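Local structure of sulfate permease family protein (Vibrio cholerae, 4DGH) at residues A[33-38]-A[71-76]; A[18-23]-A[124-129]. The protein is the STAS domain of a SulP-family membrane protein that probably transports anions such as sulfate. One frame throughout, in Å; residues are numbered along the deposited sequence.

Contact 1: residues A[33-38]-A[71-76]; sequences AAAETF and EEMIQS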
ATOM      1  N   ALA A  33      -0.239  -6.412  -5.944  1.00 28.92           N
ATOM      2  CA  ALA A  33      -1.493  -5.701  -5.587  1.00 35.38           C
ATOM      3  C   ALA A  33      -1.716  -4.521  -6.577  1.00 33.34           C
ATOM      4  O   ALA A  33      -2.827  -4.320  -7.080  1.00 33.13           O
ATOM      5  CB  ALA A  33      -1.500  -5.218  -4.115  1.00 34.25           C
ATOM      6  N   ALA A  34      -0.635  -3.808  -6.893  1.00 34.36           N
ATOM      7  CA  ALA A  34      -0.640  -2.774  -7.951  1.00 35.31           C
ATOM      8  C   ALA A  34      -0.971  -3.267  -9.341  1.00 35.68           C
ATOM      9  O   ALA A  34      -1.716  -2.634 -10.067  1.00 37.62           O
ATOM     10  CB  ALA A  34       0.710  -2.102  -7.997  1.00 36.64           C
ATOM     11  N   ALA A  35      -0.402  -4.384  -9.737  1.00 32.61           N
ATOM     12  CA  ALA A  35      -0.739  -4.979 -11.009  1.00 34.94           C
ATOM     13  C   ALA A  35      -2.258  -5.173 -11.044  1.00 33.11           C
ATOM     14  O   ALA A  35      -2.881  -4.879 -12.035  1.00 34.26           O
ATOM     15  CB  ALA A  35      -0.034  -6.328 -11.150  1.00 35.16           C
ATOM     16  N   GLU A  36      -2.839  -5.668  -9.956  1.00 32.80           N
ATOM     17  CA  GLU A  36      -4.260  -6.051  -9.958  1.00 35.38           C
ATOM     18  C   GLU A  36      -5.150  -4.794 -10.109  1.00 32.89           C
ATOM     19  O   GLU A  36      -6.071  -4.751 -10.918  1.00 30.34           O
ATOM     20  CB  GLU A  36      -4.614  -6.758  -8.642  1.00 38.32           C
ATOM     21  CG  GLU A  36      -5.926  -7.513  -8.661  1.00 47.63           C
ATOM     22  CD  GLU A  36      -6.296  -8.038  -7.277  1.00 57.35           C
ATOM     23  OE1 GLU A  36      -5.385  -8.416  -6.483  1.00 66.55           O
ATOM     24  OE2 GLU A  36      -7.509  -8.053  -6.976  1.00 61.62           O
ATOM     25  N   THR A  37      -4.823  -3.774  -9.344  1.00 30.19           N
ATOM     26  CA  THR A  37      -5.538  -2.505  -9.407  1.00 33.01           C
ATOM     27  C   THR A  37      -5.454  -1.876 -10.802  1.00 32.99           C
ATOM     28  O   THR A  37      -6.472  -1.447 -11.378  1.00 32.21           O
ATOM     29  CB  THR A  37      -4.983  -1.586  -8.318  1.00 37.01           C
ATOM     30  OG1 THR A  37      -5.143  -2.277  -7.058  1.00 36.90           O
ATOM     31  CG2 THR A  37      -5.759  -0.258  -8.295  1.00 38.94           C
ATOM     32  N   PHE A  38      -4.261  -1.883 -11.369  1.00 32.50           N
ATOM     33  CA  PHE A  38      -4.074  -1.191 -12.612  1.00 34.11           C
ATOM     34  C   PHE A  38      -4.827  -1.908 -13.738  1.00 35.06           C
ATOM     35  O   PHE A  38      -5.424  -1.287 -14.610  1.00 32.32           O
ATOM     36  CB  PHE A  38      -2.623  -1.071 -12.981  1.00 33.96           C
ATOM     37  CG  PHE A  38      -2.414  -0.034 -14.003  1.00 37.07           C
ATOM     38  CD1 PHE A  38      -2.872   1.250 -13.781  1.00 37.11           C
ATOM     39  CD2 PHE A  38      -1.883  -0.330 -15.233  1.00 37.82           C
ATOM     40  CE1 PHE A  38      -2.736   2.252 -14.744  1.00 35.86           C
ATOM     41  CE2 PHE A  38      -1.698   0.682 -16.181  1.00 32.98           C
ATOM     42  CZ  PHE A  38      -2.173   1.971 -15.951  1.00 33.05           C
ATOM     43  N   GLU A  71       2.579 -11.315 -17.201  1.00 22.67           N
ATOM     44  CA  GLU A  71       1.941 -11.853 -18.398  1.00 26.93           C
ATOM     45  C   GLU A  71       0.418 -11.566 -18.504  1.00 25.34           C
ATOM     46  O   GLU A  71      -0.072 -11.107 -19.532  1.00 24.04           O
ATOM     47  CB  GLU A  71       2.234 -13.365 -18.481  1.00 31.54           C
ATOM     48  CG  GLU A  71       1.450 -13.979 -19.624  1.00 42.09           C
ATOM     49  CD  GLU A  71       1.720 -15.455 -19.805  1.00 56.29           C
ATOM     50  OE1 GLU A  71       2.176 -16.105 -18.807  1.00 63.21           O
ATOM     51  OE2 GLU A  71       1.449 -15.961 -20.944  1.00 64.25           O
ATOM     52  N   GLU A  72      -0.315 -11.871 -17.455  1.00 26.36           N
ATOM     53  CA  GLU A  72      -1.767 -11.695 -17.394  1.00 28.18           C
ATOM     54  C   GLU A  72      -2.101 -10.216 -17.545  1.00 25.01           C
ATOM     55  O   GLU A  72      -2.988  -9.883 -18.322  1.00 24.21           O
ATOM     56  CB  GLU A  72      -2.328 -12.199 -16.043  1.00 35.73           C
ATOM     57  CG  GLU A  72      -3.829 -11.954 -15.899  1.00 45.90           C
ATOM     58  CD  GLU A  72      -4.498 -12.785 -14.775  1.00 65.48           C
ATOM     59  OE1 GLU A  72      -3.921 -12.906 -13.647  1.00 68.37           O
ATOM     60  OE2 GLU A  72      -5.633 -13.319 -15.000  1.00 70.96           O
HETATM   61  N   MSE A  73      -1.375  -9.342 -16.853  0.70 22.92           N
HETATM   62  CA  MSE A  73      -1.580  -7.900 -17.019  0.70 22.69           C
HETATM   63  C   MSE A  73      -1.409  -7.429 -18.454  0.70 21.58           C
HETATM   64  O   MSE A  73      -2.218  -6.672 -18.971  0.70 20.86           O
HETATM   65  CB  MSE A  73      -0.577  -7.170 -16.122  0.70 24.20           C
HETATM   66  CG  MSE A  73      -1.100  -5.764 -15.882  0.70 28.22           C
HETATM   67 SE   MSE A  73       0.337  -4.744 -15.002  0.63 32.77          SE
HETATM   68  CE  MSE A  73      -0.379  -2.963 -14.700  0.70 35.32           C
ATOM     69  N   ILE A  74      -0.341  -7.857 -19.098  1.00 21.72           N
ATOM     70  CA  ILE A  74      -0.106  -7.450 -20.478  1.00 21.36           C
ATOM     71  C   ILE A  74      -1.159  -8.003 -21.406  1.00 22.33           C
ATOM     72  O   ILE A  74      -1.583  -7.332 -22.382  1.00 20.73           O
ATOM     73  CB  ILE A  74       1.290  -7.954 -20.927  1.00 21.49           C
ATOM     74  CG1 ILE A  74       2.352  -7.122 -20.178  1.00 21.38           C
ATOM     75  CG2 ILE A  74       1.424  -7.757 -22.438  1.00 21.79           C
ATOM     76  CD1 ILE A  74       3.740  -7.712 -20.314  1.00 23.45           C
ATOM     77  N   GLN A  75      -1.518  -9.268 -21.203  1.00 22.32           N
ATOM     78  CA  GLN A  75      -2.642  -9.875 -21.969  0.50 25.10           C
ATOM     79  C   GLN A  75      -3.929  -9.049 -21.857  1.00 25.47           C
ATOM     80  O   GLN A  75      -4.600  -8.834 -22.822  1.00 25.22           O
ATOM     81  CB  GLN A  75      -2.893 -11.315 -21.541  0.50 25.72           C
ATOM     82  CG  GLN A  75      -1.876 -12.246 -22.180  0.50 26.74           C
ATOM     83  CD  GLN A  75      -1.849 -13.640 -21.576  0.50 28.67           C
ATOM     84  OE1 GLN A  75      -2.412 -13.891 -20.508  0.50 30.17           O
ATOM     85  NE2 GLN A  75      -1.163 -14.559 -22.265  0.50 28.26           N
ATOM     86  N   SER A  76      -4.235  -8.607 -20.646  1.00 25.89           N
ATOM     87  CA  SER A  76      -5.409  -7.821 -20.391  1.00 26.27           C
ATOM     88  C   SER A  76      -5.345  -6.446 -21.083  1.00 24.81           C
ATOM     89  O   SER A  76      -6.357  -5.972 -21.567  1.00 26.00           O
ATOM     90  CB  SER A  76      -5.675  -7.696 -18.880  1.00 28.34           C
ATOM     91  OG  SER A  76      -4.902  -6.619 -18.330  1.00 34.52           O
TER
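On the helix that brings A35 and F38 against M73, the carbonyl O of A33 is gripped twice by T37: by its backbone N, and by its hydroxyl OG1 at 3.1 Å. The hydroxyl comes from above the carbonyl plane, 35° out of it, in the manner of a threonine folded back on its own helix. On the second helix S76 OG reaches back three residues to M73 O at 2.8 Å, tilted 25° from the carbonyl plane. No hydrogen bond passes between the helices, and the meeting is apolar. In the conformer given, selenomethionine M73 has CG anti to its backbone N (chi1 -159°) and the chain extended beyond, which lays the selenium alongside the A35 backbone, SE standing 4.1 Å from A35 CA. The methyl of A35 lies beside it, CB 4.2 Å from M73 SE. CE sits at the F38 ring edge near its plane, but too close to be taken literally, so its placing is doubtful; M73 also has two conformers. F38 also stacks on Y24 and meets F32 of the second subunit. Helices 32-44 and 64-78 thus both reach Y24 of strand 21-25, while I74 turns to helix 102-106.

Contact 2: residues A[18-23]-A[124-129]; sequences PRELAV and TEIEAQ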
ATOM      1  N   PRO A  18       0.809  13.271 -23.932  1.00 25.02           N
ATOM      2  CA  PRO A  18      -0.425  13.274 -24.765  1.00 25.86           C
ATOM      3  C   PRO A  18      -1.406  12.234 -24.336  1.00 25.73           C
ATOM      4  O   PRO A  18      -1.043  11.216 -23.699  1.00 22.34           O
ATOM      5  CB  PRO A  18       0.064  12.998 -26.162  1.00 24.81           C
ATOM      6  CG  PRO A  18       1.323  12.184 -25.936  1.00 23.24           C
ATOM      7  CD  PRO A  18       1.936  12.640 -24.626  1.00 25.38           C
ATOM      8  N   ARG A  19      -2.661  12.502 -24.697  1.00 25.72           N
ATOM      9  CA  ARG A  19      -3.774  11.646 -24.320  1.00 27.18           C
ATOM     10  C   ARG A  19      -3.558  10.163 -24.713  1.00 22.53           C
ATOM     11  O   ARG A  19      -4.070   9.255 -24.026  1.00 20.89           O
ATOM     12  CB  ARG A  19      -5.005  12.118 -25.125  1.00 32.90           C
ATOM     13  CG  ARG A  19      -6.238  12.221 -24.288  1.00 47.57           C
ATOM     14  CD  ARG A  19      -7.305  12.942 -25.115  1.00 53.49           C
ATOM     15  NE  ARG A  19      -7.453  12.148 -26.321  1.00 65.41           N
ATOM     16  CZ  ARG A  19      -8.366  11.192 -26.432  1.00 75.96           C
ATOM     17  NH1 ARG A  19      -9.225  11.008 -25.430  1.00 80.51           N
ATOM     18  NH2 ARG A  19      -8.436  10.450 -27.530  1.00 74.06           N
ATOM     19  N   GLU A  20      -2.904   9.948 -25.858  1.00 21.41           N
ATOM     20  CA  GLU A  20      -2.570   8.606 -26.340  1.00 23.29           C
ATOM     21  C   GLU A  20      -1.556   7.771 -25.580  1.00 22.30           C
ATOM     22  O   GLU A  20      -1.468   6.585 -25.881  1.00 23.03           O
ATOM     23  CB  GLU A  20      -2.198   8.559 -27.844  1.00 25.86           C
ATOM     24  CG  GLU A  20      -3.301   9.133 -28.670  1.00 30.87           C
ATOM     25  CD  GLU A  20      -3.131  10.620 -28.875  1.00 34.95           C
ATOM     26  OE1 GLU A  20      -2.478  11.395 -28.064  1.00 31.54           O
ATOM     27  OE2 GLU A  20      -3.571  10.996 -29.964  1.00 42.90           O
ATOM     28  N   LEU A  21      -0.826   8.348 -24.600  1.00 21.38           N
ATOM     29  CA  LEU A  21       0.259   7.585 -23.970  1.00 20.00           C
ATOM     30  C   LEU A  21       0.020   7.548 -22.454  1.00 21.35           C
ATOM     31  O   LEU A  21      -0.256   8.602 -21.832  1.00 21.13           O
ATOM     32  CB  LEU A  21       1.548   8.329 -24.271  1.00 20.95           C
ATOM     33  CG  LEU A  21       2.789   7.762 -23.599  1.00 22.46           C
ATOM     34  CD1 LEU A  21       3.018   6.367 -24.161  1.00 20.66           C
ATOM     35  CD2 LEU A  21       3.929   8.654 -23.977  1.00 22.10           C
ATOM     36  N   ALA A  22       0.181   6.377 -21.848  1.00 19.17           N
ATOM     37  CA  ALA A  22       0.106   6.218 -20.404  1.00 18.49           C
ATOM     38  C   ALA A  22       1.437   5.583 -19.948  1.00 18.67           C
ATOM     39  O   ALA A  22       2.207   5.008 -20.738  1.00 17.61           O
ATOM     40  CB  ALA A  22      -1.102   5.372 -20.029  1.00 17.84           C
ATOM     41  N   VAL A  23       1.721   5.716 -18.665  1.00 18.17           N
ATOM     42  CA  VAL A  23       2.999   5.245 -18.150  1.00 18.22           C
ATOM     43  C   VAL A  23       2.625   4.639 -16.791  1.00 18.42           C
ATOM     44  O   VAL A  23       1.899   5.282 -15.978  1.00 18.58           O
ATOM     45  CB  VAL A  23       3.972   6.406 -17.949  1.00 17.36           C
ATOM     46  CG1 VAL A  23       5.210   5.864 -17.223  1.00 18.86           C
ATOM     47  CG2 VAL A  23       4.359   7.020 -19.284  1.00 18.56           C
ATOM     48  N   THR A 124       7.144   9.497 -30.805  1.00 25.48           N
ATOM     49  CA  THR A 124       7.352   9.465 -32.260  1.00 26.69           C
ATOM     50  C   THR A 124       6.266   8.667 -33.000  1.00 29.32           C
ATOM     51  O   THR A 124       5.781   9.100 -34.065  1.00 30.30           O
ATOM     52  CB  THR A 124       8.709   8.821 -32.564  1.00 26.86           C
ATOM     53  OG1 THR A 124       9.737   9.695 -32.074  1.00 28.36           O
ATOM     54  CG2 THR A 124       8.925   8.610 -34.109  1.00 30.50           C
ATOM     55  N   GLU A 125       5.901   7.505 -32.460  1.00 27.19           N
ATOM     56  CA  GLU A 125       4.823   6.700 -33.031  1.00 29.55           C
ATOM     57  C   GLU A 125       3.452   7.404 -32.977  1.00 29.57           C
ATOM     58  O   GLU A 125       2.673   7.379 -33.940  1.00 28.05           O
ATOM     59  CB  GLU A 125       4.736   5.342 -32.349  1.00 30.94           C
ATOM     60  CG  GLU A 125       3.498   4.555 -32.750  1.00 36.81           C
ATOM     61  CD  GLU A 125       3.629   3.055 -32.452  1.00 45.44           C
ATOM     62  OE1 GLU A 125       4.643   2.609 -31.821  1.00 49.51           O
ATOM     63  OE2 GLU A 125       2.710   2.307 -32.847  1.00 47.79           O
ATOM     64  N   ILE A 126       3.166   8.076 -31.875  1.00 28.15           N
ATOM     65  CA  ILE A 126       1.920   8.846 -31.776  1.00 27.97           C
ATOM     66  C   ILE A 126       1.872   9.989 -32.790  1.00 30.80           C
ATOM     67  O   ILE A 126       0.826  10.246 -33.407  1.00 32.26           O
ATOM     68  CB  ILE A 126       1.678   9.343 -30.318  1.00 26.89           C
ATOM     69  CG1 ILE A 126       1.294   8.121 -29.484  1.00 27.18           C
ATOM     70  CG2 ILE A 126       0.517  10.338 -30.285  1.00 30.10           C
ATOM     71  CD1 ILE A 126       1.625   8.160 -27.982  1.00 27.06           C
ATOM     72  N   GLU A 127       2.968  10.716 -32.958  1.00 32.22           N
ATOM     73  CA  GLU A 127       3.049  11.735 -34.005  1.00 35.65           C
ATOM     74  C   GLU A 127       2.895  11.218 -35.444  1.00 38.36           C
ATOM     75  O   GLU A 127       2.427  11.961 -36.321  1.00 42.69           O
ATOM     76  CB  GLU A 127       4.384  12.441 -33.961  1.00 36.40           C
ATOM     77  CG  GLU A 127       4.501  13.371 -32.795  1.00 37.84           C
ATOM     78  CD  GLU A 127       5.965  13.575 -32.363  1.00 42.34           C
ATOM     79  OE1 GLU A 127       6.944  13.152 -33.036  1.00 46.96           O
ATOM     80  OE2 GLU A 127       6.144  14.215 -31.341  1.00 42.70           O
ATOM     81  N   ALA A 128       3.334  10.007 -35.727  1.00 39.17           N
ATOM     82  CA  ALA A 128       3.185   9.499 -37.093  1.00 50.07           C
ATOM     83  C   ALA A 128       1.703   9.127 -37.298  1.00 51.43           C
ATOM     84  O   ALA A 128       1.131   9.453 -38.333  1.00 58.41           O
ATOM     85  CB  ALA A 128       4.120   8.319 -37.354  1.00 47.46           C
ATOM     86  N   GLN A 129       1.108   8.510 -36.270  1.00 60.81           N
ATOM     87  CA  GLN A 129      -0.325   8.108 -36.190  1.00 65.26           C
ATOM     88  C   GLN A 129      -1.272   9.318 -36.174  1.00 72.45           C
ATOM     89  O   GLN A 129      -1.428  10.021 -37.188  1.00 71.82           O
ATOM     90  CB  GLN A 129      -0.578   7.196 -34.961  1.00 56.35           C
TER
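The delta methyl of I126 rests against the beta carbons of two successive residues, L21 and E20: CD1 lies 3.7 Å from L21 CB and 3.8 Å from E20 CB. This is the tight part. L21 is buried, and it also packs on L119 and A122 of the same helix and on I51 and I53 of the adjoining strand. With CG1 of I126 anti to the carbonyl carbon (chi1 -72°), the CG1-CD1 branch reaches E20 CB and L21 CB, while CG2 meets the carboxylate of E20. The turn is type I, P18 to L21, closed by L21 N to P18 O at 3.0 Å; it leads into strand 21-25, an edge strand, within this chain, of the parallel sheet of the STAS domain, against which helix 115-128 packs with its final turn here. On the looser side E20, partly exposed, bends at chi2 (90°) and presents the flat face of its carboxylate to I126 CG2, which sits over E20 CD at 3.9 Å; this is van der Waals contact and no polar bond. Toward solvent, Q129 is poorly ordered, E125 forms a salt bridge with K83, and E127 a hydrogen bond with H12.

How the contacts relate
Neither contact is bridged by a hydrogen bond; contact 1 is wholly apolar, whereas contact 2 sets a carboxylate face against a methyl. They also differ in burial. Contact 1 joins two helices through residues that are all buried, a selenomethionine, an aromatic ring and an alanine; contact 2 joins a strand's entry to the end of the C-terminal helix, where one buried leucine gives way to a partly exposed glutamate and isoleucine. Strand 21-25 ties them: L21 faces helix 115-128, whereas Y24 receives helices 32-44 and 64-78. Both border the second subunit, contact 1 through aromatic packing and contact 2 partly through a hydrogen bond from the backbone N of V23 to the D63 carboxylate of that subunit.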